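OBG-type G domain-containing protein (Pyrococcus horikoshii, PDB 2E87) binds GDP in an Obg-type G domain and is probably a GTP-binding protein of the NOG1 family, though its cellular role is not established. Local coordinates at residues V56-L61 / I104-E109; K63-T68 / G97-I102; G174-G179 / C260-E265; Y252-S257 / E266-F271. All blocks are in the same frame, centred on the assembly; numbering follows the deposited sequence.

In the fold
The four contacts fall into two groups on opposite sides of the chain's centre. Contacts 1 and 2 join the same two helices, 38-67 and 88-117, of the NOG1-type N-terminal helical bundle; their centres lie about 10 Å apart, contact 2 nested within the loop that contact 1 closes. Contacts 3 and 4 lie in the G domain, centres about 6 Å apart, and share helix 264-277. Contact 3 includes the phosphate-binding loop that grips GDP, and contact 4 packs strand 249-254 and the turn after it on that helix, the side chain of Asp255 about 7 Å from the nucleotide. Centre to centre, contact 3 is about 59 Å from contact 1 and 49 Å from contact 2, so both are remote from the GDP pocket.

Contact 1: residues V56-L61 / I104-E109; sequences VVRDNL and IIRELE
Within the NOG1-type N-terminal helical bundle, an antiparallel helix pair brings Val57 and Arg58 against Ile105, Arg106 and Glu109. The short axes of 56-61 and 104-109 approach to 10.4 Å, and the 162° between their directions is the evidence for a nearly antiparallel pairing. The apolar part lies at Val57, whose CG1 meets the terminal CD1 of Ile105 at 3.4 Å, the two side chains crossing at about a right angle. Helix 14-30 adds Leu17 and Ala21 against Val57, and Leu140 of helix 122-142 touches it too.

Arg58 and Ile105 slide past each other in opposite directions, so that the methylene CD of Arg58 rests on CG2 of Ile105 at 3.6 Å. The arginine chain bends at its CG-CD bond (chi3 53°), and its guanidinium turns in among Arg106 and Glu109. Arg106 CD lies over one face of that group, toward its rim, whereas the two guanidinium planes stand 73° apart. The like-charged ends come close, NH2 of Arg58 lying 3.7 Å from NH1 of Arg106, and the carboxylate of Glu109 is likely to offset both charges. Its OE1 makes salt bridges to NH1 of Arg58 at 3.5 Å and to NH1 of Arg106 at 3.1 Å, completing a three-residue network. Both are purely electrostatic, because the oxygen sits well out of each guanidinium plane. The hydrogen bond to Glu109 OE1 comes instead from Ser54 OG, one turn before Arg58, while Arg58 NE is buried here without a polar partner.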
# COMPACT_ATOMS: atom_id res chain seq x y z
N VAL A 56 2.46 21.65 21.60
CA VAL A 56 2.79 21.82 20.20
C VAL A 56 3.49 20.58 19.67
O VAL A 56 3.17 20.11 18.59
CB VAL A 56 3.65 23.07 20.01
CG1 VAL A 56 4.25 23.11 18.61
CG2 VAL A 56 2.79 24.29 20.23
N VAL A 57 4.42 20.04 20.44
CA VAL A 57 5.13 18.84 20.01
C VAL A 57 4.19 17.65 19.92
O VAL A 57 4.15 16.95 18.92
CB VAL A 57 6.28 18.49 20.97
CG1 VAL A 57 6.81 17.10 20.65
CG2 VAL A 57 7.38 19.52 20.86
N ARG A 58 3.41 17.43 20.98
CA ARG A 58 2.51 16.30 21.01
C ARG A 58 1.43 16.39 19.95
O ARG A 58 1.04 15.39 19.37
CB ARG A 58 1.92 16.14 22.40
CG ARG A 58 2.92 15.55 23.40
CD ARG A 58 2.60 15.95 24.84
NE ARG A 58 1.23 15.63 25.17
CZ ARG A 58 0.32 16.52 25.55
NH1 ARG A 58 0.64 17.80 25.66
NH2 ARG A 58 -0.91 16.12 25.79
N ASP A 59 0.97 17.60 19.65
CA ASP A 59 -0.06 17.75 18.64
C ASP A 59 0.47 17.40 17.25
O ASP A 59 -0.19 16.67 16.52
CB ASP A 59 -0.62 19.17 18.64
CG ASP A 59 -1.48 19.45 19.86
OD1 ASP A 59 -1.80 18.49 20.61
OD2 ASP A 59 -1.83 20.63 20.06
N ASN A 60 1.65 17.90 16.90
CA ASN A 60 2.20 17.59 15.58
C ASN A 60 2.51 16.09 15.46
O ASN A 60 2.11 15.44 14.49
CB ASN A 60 3.44 18.44 15.27
CG ASN A 60 3.09 19.90 14.92
OD1 ASN A 60 2.86 20.24 13.76
ND2 ASN A 60 3.03 20.76 15.94
N LEU A 61 3.18 15.52 16.46
CA LEU A 61 3.50 14.10 16.38
C LEU A 61 2.24 13.24 16.32
O LEU A 61 2.15 12.33 15.49
CB LEU A 61 4.36 13.68 17.57
CG LEU A 61 5.76 14.28 17.62
CD1 LEU A 61 6.38 13.89 18.93
CD2 LEU A 61 6.63 13.80 16.43
N ILE A 104 6.60 10.15 26.70
CA ILE A 104 7.61 10.70 27.60
C ILE A 104 7.47 12.22 27.78
O ILE A 104 7.73 12.76 28.86
CB ILE A 104 9.02 10.44 27.09
CG1 ILE A 104 9.08 9.06 26.43
CG2 ILE A 104 10.00 10.52 28.23
CD1 ILE A 104 8.54 7.94 27.32
N ILE A 105 7.06 12.91 26.72
CA ILE A 105 6.91 14.35 26.78
C ILE A 105 5.74 14.76 27.67
O ILE A 105 5.82 15.77 28.38
CB ILE A 105 6.75 14.94 25.36
CG1 ILE A 105 8.12 14.92 24.67
CG2 ILE A 105 6.18 16.34 25.41
CD1 ILE A 105 8.06 15.23 23.21
N ARG A 106 4.67 13.98 27.62
CA ARG A 106 3.51 14.23 28.45
C ARG A 106 3.92 14.05 29.91
O ARG A 106 3.58 14.85 30.78
CB ARG A 106 2.39 13.25 28.10
CG ARG A 106 1.20 13.34 29.03
CD ARG A 106 0.58 14.72 28.96
NE ARG A 106 0.03 15.14 30.25
CZ ARG A 106 -0.68 16.24 30.43
NH1 ARG A 106 -0.95 17.05 29.40
NH2 ARG A 106 -1.12 16.55 31.64
N GLU A 107 4.67 12.99 30.16
CA GLU A 107 5.14 12.68 31.49
C GLU A 107 6.10 13.77 31.97
O GLU A 107 6.04 14.22 33.12
CB GLU A 107 5.85 11.32 31.48
CG GLU A 107 6.31 10.81 32.81
CD GLU A 107 7.19 9.58 32.67
OE1 GLU A 107 6.86 8.72 31.82
OE2 GLU A 107 8.21 9.48 33.40
N LEU A 108 7.00 14.21 31.10
CA LEU A 108 7.94 15.25 31.48
C LEU A 108 7.19 16.53 31.81
O LEU A 108 7.51 17.21 32.77
CB LEU A 108 8.97 15.48 30.37
CG LEU A 108 9.97 14.34 30.19
CD1 LEU A 108 10.83 14.57 28.94
CD2 LEU A 108 10.84 14.25 31.44
N GLU A 109 6.19 16.86 31.00
CA GLU A 109 5.40 18.07 31.22
C GLU A 109 4.78 18.07 32.61
O GLU A 109 4.95 19.02 33.38
CB GLU A 109 4.27 18.18 30.19
CG GLU A 109 3.24 19.23 30.56
CD GLU A 109 2.05 19.26 29.62
OE1 GLU A 109 1.82 18.27 28.90
OE2 GLU A 109 1.33 20.26 29.62

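Contact 2: residues K63-T68 / G97-I102; sequences KVLERT and GIDWAI
Leu65 reaches across from helix 38-67 and places its two methyl branches on different residues of the 97-102 segment. Its CD1 meets CD1 of Ile102 at 3.6 Å, the two side chains pointing tip to tip. The other branch, CD2, lies 3.7 Å from CG2 of Ile98, and there the side chains slide past one another in opposite directions. CD1 also touches the backbone at Asp99 CA, 4.0 Å away. Beside this, Val64 CG1 contacts CD1 of Ile98 at 3.7 Å, crossing at about a right angle. Ile98 therefore serves both neighbours: chi1 (-70°) splits its branches, CG2 going to Leu65, and the extended chi2 (-173°) carries CD1 on to Val64. An alanine at Leu65 is likely to open a gap between the helices and leave CG2 of Ile98 and CD1 of Ile102 without their shared partner.

In the next shell, Met95 packs on both Val64 and Leu65, and Leu61 lies against Ile98 and Ile102. Asp99 turns its charge to Arg103, in a salt bridge along its own helix. Near the end of 63-68, Thr68 OG1 donates to Val64 O at 2.6 Å, in the carbonyl plane, tying the threonine back to the preceding turn. The short helix axes cross at 135°, 10.3 Å apart at closest approach, an oblique antiparallel crossing through apolar side chains that belongs to the helical bundle of the NOG1-type N-terminal domain.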
# COMPACT_ATOMS: atom_id res chain seq x y z
N LYS A 63 -0.55 13.85 15.15
CA LYS A 63 -1.20 13.98 13.84
C LYS A 63 -0.67 12.91 12.90
O LYS A 63 -1.40 12.43 12.03
CB LYS A 63 -0.92 15.37 13.25
CG LYS A 63 -1.25 15.49 11.76
CD LYS A 63 -0.87 16.85 11.15
CE LYS A 63 -1.89 17.95 11.45
NZ LYS A 63 -1.62 19.23 10.71
N VAL A 64 0.60 12.55 13.05
CA VAL A 64 1.23 11.52 12.22
C VAL A 64 0.63 10.14 12.51
O VAL A 64 0.35 9.36 11.59
CB VAL A 64 2.75 11.43 12.50
CG1 VAL A 64 3.36 10.39 11.61
CG2 VAL A 64 3.41 12.78 12.27
N LEU A 65 0.45 9.84 13.79
CA LEU A 65 -0.11 8.56 14.20
C LEU A 65 -1.58 8.44 13.81
O LEU A 65 -2.05 7.34 13.48
CB LEU A 65 -0.00 8.38 15.71
CG LEU A 65 1.36 8.46 16.39
CD1 LEU A 65 1.18 8.30 17.89
CD2 LEU A 65 2.27 7.37 15.83
N GLU A 66 -2.31 9.55 13.83
CA GLU A 66 -3.73 9.51 13.51
C GLU A 66 -4.06 9.46 12.03
O GLU A 66 -4.94 8.72 11.62
CB GLU A 66 -4.46 10.71 14.15
CG GLU A 66 -4.30 10.78 15.68
CD GLU A 66 -4.97 12.01 16.32
OE1 GLU A 66 -5.07 13.06 15.65
OE2 GLU A 66 -5.36 11.91 17.50
N ARG A 67 -3.33 10.21 11.22
CA ARG A 67 -3.60 10.24 9.79
C ARG A 67 -2.93 9.18 8.93
O ARG A 67 -3.15 9.12 7.73
CB ARG A 67 -3.25 11.62 9.23
CG ARG A 67 -4.03 12.75 9.88
CD ARG A 67 -3.77 14.03 9.14
NE ARG A 67 -4.36 15.20 9.78
CZ ARG A 67 -4.09 16.45 9.43
NH1 ARG A 67 -3.24 16.67 8.44
NH2 ARG A 67 -4.66 17.46 10.06
N THR A 68 -2.11 8.34 9.54
CA THR A 68 -1.45 7.29 8.79
C THR A 68 -2.22 6.03 9.13
O THR A 68 -2.41 5.70 10.29
CB THR A 68 0.03 7.11 9.20
OG1 THR A 68 0.67 8.39 9.22
CG2 THR A 68 0.75 6.21 8.23
N GLY A 97 8.23 4.78 17.74
CA GLY A 97 9.15 5.74 18.31
C GLY A 97 8.40 7.05 18.53
O GLY A 97 8.65 7.77 19.49
N ILE A 98 7.47 7.37 17.64
CA ILE A 98 6.69 8.59 17.75
C ILE A 98 5.79 8.51 19.00
O ILE A 98 5.79 9.41 19.83
CB ILE A 98 5.86 8.82 16.48
CG1 ILE A 98 6.79 9.17 15.32
CG2 ILE A 98 4.86 9.92 16.68
CD1 ILE A 98 6.08 9.59 14.03
N ASP A 99 5.08 7.40 19.14
CA ASP A 99 4.20 7.19 20.28
C ASP A 99 5.00 7.27 21.58
O ASP A 99 4.54 7.85 22.57
CB ASP A 99 3.51 5.81 20.17
CG ASP A 99 2.77 5.43 21.44
OD1 ASP A 99 3.40 4.86 22.36
OD2 ASP A 99 1.55 5.69 21.52
N TRP A 100 6.19 6.69 21.57
CA TRP A 100 7.04 6.72 22.74
C TRP A 100 7.37 8.18 23.10
O TRP A 100 7.26 8.58 24.25
CB TRP A 100 8.33 5.94 22.46
CG TRP A 100 9.38 6.14 23.52
CD1 TRP A 100 9.45 5.53 24.74
CD2 TRP A 100 10.46 7.08 23.48
NE1 TRP A 100 10.50 6.04 25.47
CE2 TRP A 100 11.14 6.99 24.72
CE3 TRP A 100 10.92 8.00 22.53
CZ2 TRP A 100 12.24 7.79 25.03
CZ3 TRP A 100 12.03 8.79 22.84
CH2 TRP A 100 12.67 8.68 24.08
N ALA A 101 7.75 8.98 22.10
CA ALA A 101 8.11 10.38 22.33
C ALA A 101 6.94 11.18 22.90
O ALA A 101 7.11 11.98 23.83
CB ALA A 101 8.59 11.01 21.02
N ILE A 102 5.74 10.94 22.37
CA ILE A 102 4.54 11.62 22.84
C ILE A 102 4.32 11.31 24.31
O ILE A 102 3.99 12.19 25.10
CB ILE A 102 3.30 11.17 22.05
CG1 ILE A 102 3.40 11.67 20.62
CG2 ILE A 102 2.04 11.69 22.71
CD1 ILE A 102 2.26 11.25 19.74

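Contact 3: residues G174-G179 / C260-E265; sequences GHPNVG and CGFPLE. With GDP (guanosine-5'-diphosphate), chain F.
Aromatic stacking joins His175 to Phe262 in an offset arrangement, with ring centroids 4.2 Å apart and planes at 20°. The overlap falls toward the rims: His175 CD2 sits over one face of Phe262, 3.4 Å from its CD2. Each CB also lies over the other ring's face as a CH-pi contact. Apolar contacts extend this patch, Pro176 CD reaching CE1 of Phe262 at 3.5 Å and Val178 CG1 meeting Cys260 CB. An alanine at Phe262 would probably uncover that face of the imidazole and leave Pro176 without its aromatic neighbour, letting His175 turn more freely.

One hydrogen bond joins the segments: Asn177 ND2 donates to Cys260 O at 3.2 Å, with an N-H...O angle of 158°, meeting a lone pair in the carbonyl plane. The side chain of Asn177 thus binds the facing loop while its backbone faces the nucleotide.

Phosphate binding is through main-chain amides. Asn177 N donates to O1B of GDP at 2.8 Å, and Gly179 N divides its hydrogen between O2B and the bridging O3A; Val178 N adds a weak bond to O2B. A type II turn from His175 to Val178 shapes this curve, Gly179 occupies the N-cap position of the following helix, and Lys180, Ser181 and Thr182 continue the GDP site. The amide-lined loop between strand 169-173 and helix 180-187 is the P-loop (Walker A) of a G domain.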
# COMPACT_ATOMS: atom_id res chain seq x y z
N GLY A 174 1.89 -14.78 -18.71
CA GLY A 174 2.47 -15.36 -19.91
C GLY A 174 3.70 -14.58 -20.32
O GLY A 174 3.88 -13.44 -19.88
N HIS A 175 4.53 -15.18 -21.17
CA HIS A 175 5.75 -14.55 -21.66
C HIS A 175 5.49 -13.23 -22.36
O HIS A 175 4.35 -12.88 -22.68
CB HIS A 175 6.49 -15.47 -22.64
CG HIS A 175 7.40 -16.46 -21.99
ND1 HIS A 175 7.06 -17.78 -21.80
CD2 HIS A 175 8.65 -16.31 -21.48
CE1 HIS A 175 8.05 -18.40 -21.19
NE2 HIS A 175 9.03 -17.53 -20.98
N PRO A 176 6.56 -12.48 -22.64
CA PRO A 176 6.38 -11.21 -23.32
C PRO A 176 5.91 -11.47 -24.73
O PRO A 176 6.29 -12.47 -25.34
CB PRO A 176 7.79 -10.60 -23.28
CG PRO A 176 8.42 -11.26 -22.05
CD PRO A 176 7.96 -12.67 -22.22
N ASN A 177 5.08 -10.57 -25.24
CA ASN A 177 4.56 -10.65 -26.59
C ASN A 177 3.59 -11.78 -26.87
O ASN A 177 3.37 -12.11 -28.04
CB ASN A 177 5.69 -10.75 -27.62
CG ASN A 177 6.81 -9.76 -27.37
OD1 ASN A 177 6.58 -8.55 -27.29
ND2 ASN A 177 8.03 -10.27 -27.26
N VAL A 178 3.00 -12.40 -25.85
CA VAL A 178 2.06 -13.47 -26.15
C VAL A 178 0.64 -12.94 -26.36
O VAL A 178 -0.24 -13.68 -26.77
CB VAL A 178 2.02 -14.56 -25.05
CG1 VAL A 178 3.38 -15.21 -24.91
CG2 VAL A 178 1.56 -13.95 -23.73
N GLY A 179 0.42 -11.67 -26.06
CA GLY A 179 -0.89 -11.08 -26.24
C GLY A 179 -1.64 -10.66 -24.98
O GLY A 179 -2.84 -10.43 -25.02
N CYS A 260 6.02 -14.95 -30.39
CA CYS A 260 6.35 -14.12 -29.24
C CYS A 260 7.87 -14.16 -29.00
O CYS A 260 8.43 -13.27 -28.34
CB CYS A 260 5.63 -14.65 -28.00
SG CYS A 260 5.99 -16.40 -27.66
N GLY A 261 8.53 -15.19 -29.53
CA GLY A 261 9.97 -15.33 -29.38
C GLY A 261 10.36 -16.28 -28.26
O GLY A 261 11.43 -16.16 -27.68
N PHE A 262 9.49 -17.23 -27.95
CA PHE A 262 9.76 -18.19 -26.90
C PHE A 262 9.19 -19.51 -27.33
O PHE A 262 8.00 -19.60 -27.62
CB PHE A 262 9.11 -17.78 -25.57
CG PHE A 262 9.65 -16.50 -25.01
CD1 PHE A 262 9.14 -15.28 -25.42
CD2 PHE A 262 10.72 -16.51 -24.13
CE1 PHE A 262 9.69 -14.09 -24.97
CE2 PHE A 262 11.29 -15.33 -23.68
CZ PHE A 262 10.78 -14.11 -24.10
N PRO A 263 10.04 -20.55 -27.39
CA PRO A 263 9.65 -21.91 -27.78
C PRO A 263 8.52 -22.39 -26.87
O PRO A 263 8.45 -21.99 -25.71
CB PRO A 263 10.92 -22.74 -27.55
CG PRO A 263 12.02 -21.75 -27.72
CD PRO A 263 11.49 -20.48 -27.09
N LEU A 264 7.67 -23.26 -27.40
CA LEU A 264 6.56 -23.81 -26.63
C LEU A 264 7.02 -24.44 -25.32
O LEU A 264 6.35 -24.28 -24.31
CB LEU A 264 5.81 -24.84 -27.47
CG LEU A 264 4.67 -25.56 -26.77
CD1 LEU A 264 3.55 -24.59 -26.44
CD2 LEU A 264 4.16 -26.66 -27.67
N GLU A 265 8.15 -25.14 -25.33
CA GLU A 265 8.66 -25.79 -24.11
C GLU A 265 8.98 -24.76 -23.01
O GLU A 265 8.72 -25.01 -21.84
CB GLU A 265 9.92 -26.61 -24.38
CG GLU A 265 9.86 -27.53 -25.61
CD GLU A 265 10.24 -26.82 -26.91
OE1 GLU A 265 11.39 -26.29 -27.03
OE2 GLU A 265 9.37 -26.81 -27.82
PB GDP F . 2.08 -8.87 -24.22
O1B GDP F . 3.53 -8.44 -24.27
O2B GDP F . 1.93 -10.40 -23.69
O3B GDP F . 1.04 -7.85 -23.75
O3A GDP F . 1.73 -9.04 -25.77
PA GDP F . 0.87 -8.07 -26.73
O1A GDP F . -0.53 -7.92 -26.25
O2A GDP F . 1.61 -6.62 -26.80
O5' GDP F . 0.86 -8.77 -28.18
C5' GDP F . 2.22 -8.87 -28.65
C4' GDP F . 2.23 -8.88 -30.19
O4' GDP F . 1.39 -9.98 -30.69
C3' GDP F . 1.62 -7.64 -30.84
O3' GDP F . 2.15 -6.87 -31.93
C2' GDP F . 0.12 -8.00 -30.92
O2' GDP F . -0.45 -7.25 -32.00
C1' GDP F . 0.27 -9.41 -31.46
N9 GDP F . -0.93 -10.23 -31.23
C8 GDP F . -1.74 -10.24 -30.13
N7 GDP F . -2.71 -11.11 -30.28
C5 GDP F . -2.58 -11.70 -31.49
C6 GDP F . -3.33 -12.71 -32.21
O6 GDP F . -4.33 -13.22 -31.73
N1 GDP F . -2.88 -13.08 -33.46
C2 GDP F . -1.74 -12.50 -34.01
N2 GDP F . -1.32 -12.89 -35.26
N3 GDP F . -1.05 -11.57 -33.36
C4 GDP F . -1.43 -11.15 -32.12

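Contact 4: residues Y252-S257 / E266-F271; sequences YIFDPS and EQIHLF
With chi1 near trans in both residues (-163° and 162°), Tyr252 and Phe271 swing their rings together between strand 249-254 and helix 264-277. The edge of Phe271 points at the face of Tyr252 in a T-shaped pair, planes at 81° and centroids 5.2 Å apart. Phe271 CB stands over the same tyrosine ring as a CH-pi donor. At the far end of that ring, Tyr252 OH lies against Leu270, 3.3 Å from its CG.

Phe254 completes the aromatic cluster from the strand. Its CZ approaches CB of Phe271 at 3.5 Å, with the ring planes oblique to each other, while Ile268 CA lies at its edge. This is the strand-to-helix half of a beta-alpha-beta unit that continues into strand 283-287 of the G-domain sheet, and Leu301 of helix 295-307 covers Phe254 further.

Just past the strand, the side-chain amide of Gln267 makes two hydrogen bonds to the backbone of Asp255. Gln267 OE1 accepts from Asp255 N at 2.6 Å, on a lone pair and almost straight. In return, Gln267 NE2 donates to Asp255 O at 3.0 Å, coming from above that carbonyl's plane, and NE2 also reaches Phe262 O. Asp255 OD1 closes an Asx turn by accepting from Ser257 N at 3.1 Å and takes a second bond from Ser257 OG on its syn side, while OD2 pairs with Lys289 and receives Cys260 N.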
# COMPACT_ATOMS: atom_id res chain seq x y z
N TYR A 252 -3.81 -17.66 -18.15
CA TYR A 252 -2.46 -17.89 -18.65
C TYR A 252 -2.51 -18.06 -20.15
O TYR A 252 -3.15 -18.99 -20.65
CB TYR A 252 -1.85 -19.14 -18.02
CG TYR A 252 -0.36 -19.16 -18.21
CD1 TYR A 252 0.47 -18.63 -17.23
CD2 TYR A 252 0.21 -19.60 -19.40
CE1 TYR A 252 1.85 -18.53 -17.44
CE2 TYR A 252 1.57 -19.50 -19.62
CZ TYR A 252 2.39 -18.96 -18.62
OH TYR A 252 3.75 -18.85 -18.81
N ILE A 253 -1.84 -17.17 -20.87
CA ILE A 253 -1.82 -17.23 -22.32
C ILE A 253 -0.56 -17.89 -22.89
O ILE A 253 0.56 -17.51 -22.54
CB ILE A 253 -1.90 -15.83 -22.95
CG1 ILE A 253 -3.12 -15.06 -22.42
CG2 ILE A 253 -1.96 -15.96 -24.46
CD1 ILE A 253 -3.24 -13.64 -22.97
N PHE A 254 -0.78 -18.87 -23.76
CA PHE A 254 0.29 -19.57 -24.47
C PHE A 254 0.24 -19.05 -25.91
O PHE A 254 -0.84 -18.68 -26.39
CB PHE A 254 0.04 -21.08 -24.56
CG PHE A 254 0.35 -21.85 -23.31
CD1 PHE A 254 -0.66 -22.22 -22.44
CD2 PHE A 254 1.66 -22.23 -23.03
CE1 PHE A 254 -0.38 -22.97 -21.30
CE2 PHE A 254 1.96 -22.97 -21.90
CZ PHE A 254 0.94 -23.35 -21.04
N ASP A 255 1.38 -19.01 -26.59
CA ASP A 255 1.45 -18.59 -27.99
C ASP A 255 2.07 -19.76 -28.77
O ASP A 255 3.29 -19.84 -28.93
CB ASP A 255 2.32 -17.34 -28.16
CG ASP A 255 2.60 -17.00 -29.63
OD1 ASP A 255 1.94 -17.61 -30.51
OD2 ASP A 255 3.47 -16.14 -29.91
N PRO A 256 1.24 -20.68 -29.26
CA PRO A 256 1.71 -21.85 -30.01
C PRO A 256 2.53 -21.55 -31.26
O PRO A 256 3.27 -22.40 -31.73
CB PRO A 256 0.42 -22.60 -30.34
CG PRO A 256 -0.51 -22.18 -29.27
CD PRO A 256 -0.23 -20.71 -29.12
N SER A 257 2.40 -20.34 -31.79
CA SER A 257 3.12 -19.93 -32.99
C SER A 257 4.60 -19.64 -32.68
O SER A 257 5.46 -19.70 -33.57
CB SER A 257 2.48 -18.67 -33.56
OG SER A 257 3.03 -17.51 -32.93
N GLU A 266 9.55 -23.62 -23.39
CA GLU A 266 9.87 -22.58 -22.41
C GLU A 266 8.58 -21.95 -21.84
O GLU A 266 8.52 -21.59 -20.67
CB GLU A 266 10.74 -21.50 -23.05
CG GLU A 266 12.16 -21.94 -23.39
CD GLU A 266 13.02 -20.80 -23.90
OE1 GLU A 266 12.60 -19.62 -23.77
OE2 GLU A 266 14.12 -21.06 -24.43
N GLN A 267 7.55 -21.83 -22.66
CA GLN A 267 6.30 -21.27 -22.20
C GLN A 267 5.70 -22.25 -21.21
O GLN A 267 5.12 -21.85 -20.21
CB GLN A 267 5.32 -21.05 -23.36
CG GLN A 267 5.70 -19.93 -24.31
CD GLN A 267 4.74 -19.83 -25.49
OE1 GLN A 267 3.53 -19.72 -25.31
NE2 GLN A 267 5.28 -19.87 -26.71
N ILE A 268 5.83 -23.54 -21.48
CA ILE A 268 5.29 -24.54 -20.54
C ILE A 268 6.05 -24.48 -19.21
O ILE A 268 5.45 -24.58 -18.14
CB ILE A 268 5.36 -25.98 -21.12
CG1 ILE A 268 4.23 -26.19 -22.13
CG2 ILE A 268 5.23 -27.01 -20.01
CD1 ILE A 268 4.37 -27.50 -22.91
N HIS A 269 7.36 -24.30 -19.25
CA HIS A 269 8.09 -24.25 -17.99
C HIS A 269 7.58 -23.10 -17.16
O HIS A 269 7.35 -23.25 -15.96
CB HIS A 269 9.59 -24.09 -18.23
CG HIS A 269 10.23 -25.32 -18.78
ND1 HIS A 269 11.49 -25.31 -19.35
CD2 HIS A 269 9.80 -26.60 -18.84
CE1 HIS A 269 11.80 -26.54 -19.73
NE2 HIS A 269 10.79 -27.34 -19.44
N LEU A 270 7.38 -21.95 -17.80
CA LEU A 270 6.90 -20.78 -17.09
C LEU A 270 5.51 -21.03 -16.54
O LEU A 270 5.23 -20.69 -15.39
CB LEU A 270 6.87 -19.55 -18.01
CG LEU A 270 6.59 -18.24 -17.26
CD1 LEU A 270 7.70 -17.99 -16.25
CD2 LEU A 270 6.50 -17.09 -18.24
N PHE A 271 4.65 -21.62 -17.35
CA PHE A 271 3.30 -21.90 -16.88
C PHE A 271 3.35 -22.73 -15.60
O PHE A 271 2.62 -22.46 -14.64
CB PHE A 271 2.51 -22.66 -17.94
CG PHE A 271 1.30 -23.33 -17.39
CD1 PHE A 271 0.13 -22.62 -17.15
CD2 PHE A 271 1.35 -24.67 -17.03
CE1 PHE A 271 -0.97 -23.23 -16.55
CE2 PHE A 271 0.25 -25.29 -16.43
CZ PHE A 271 -0.91 -24.57 -16.19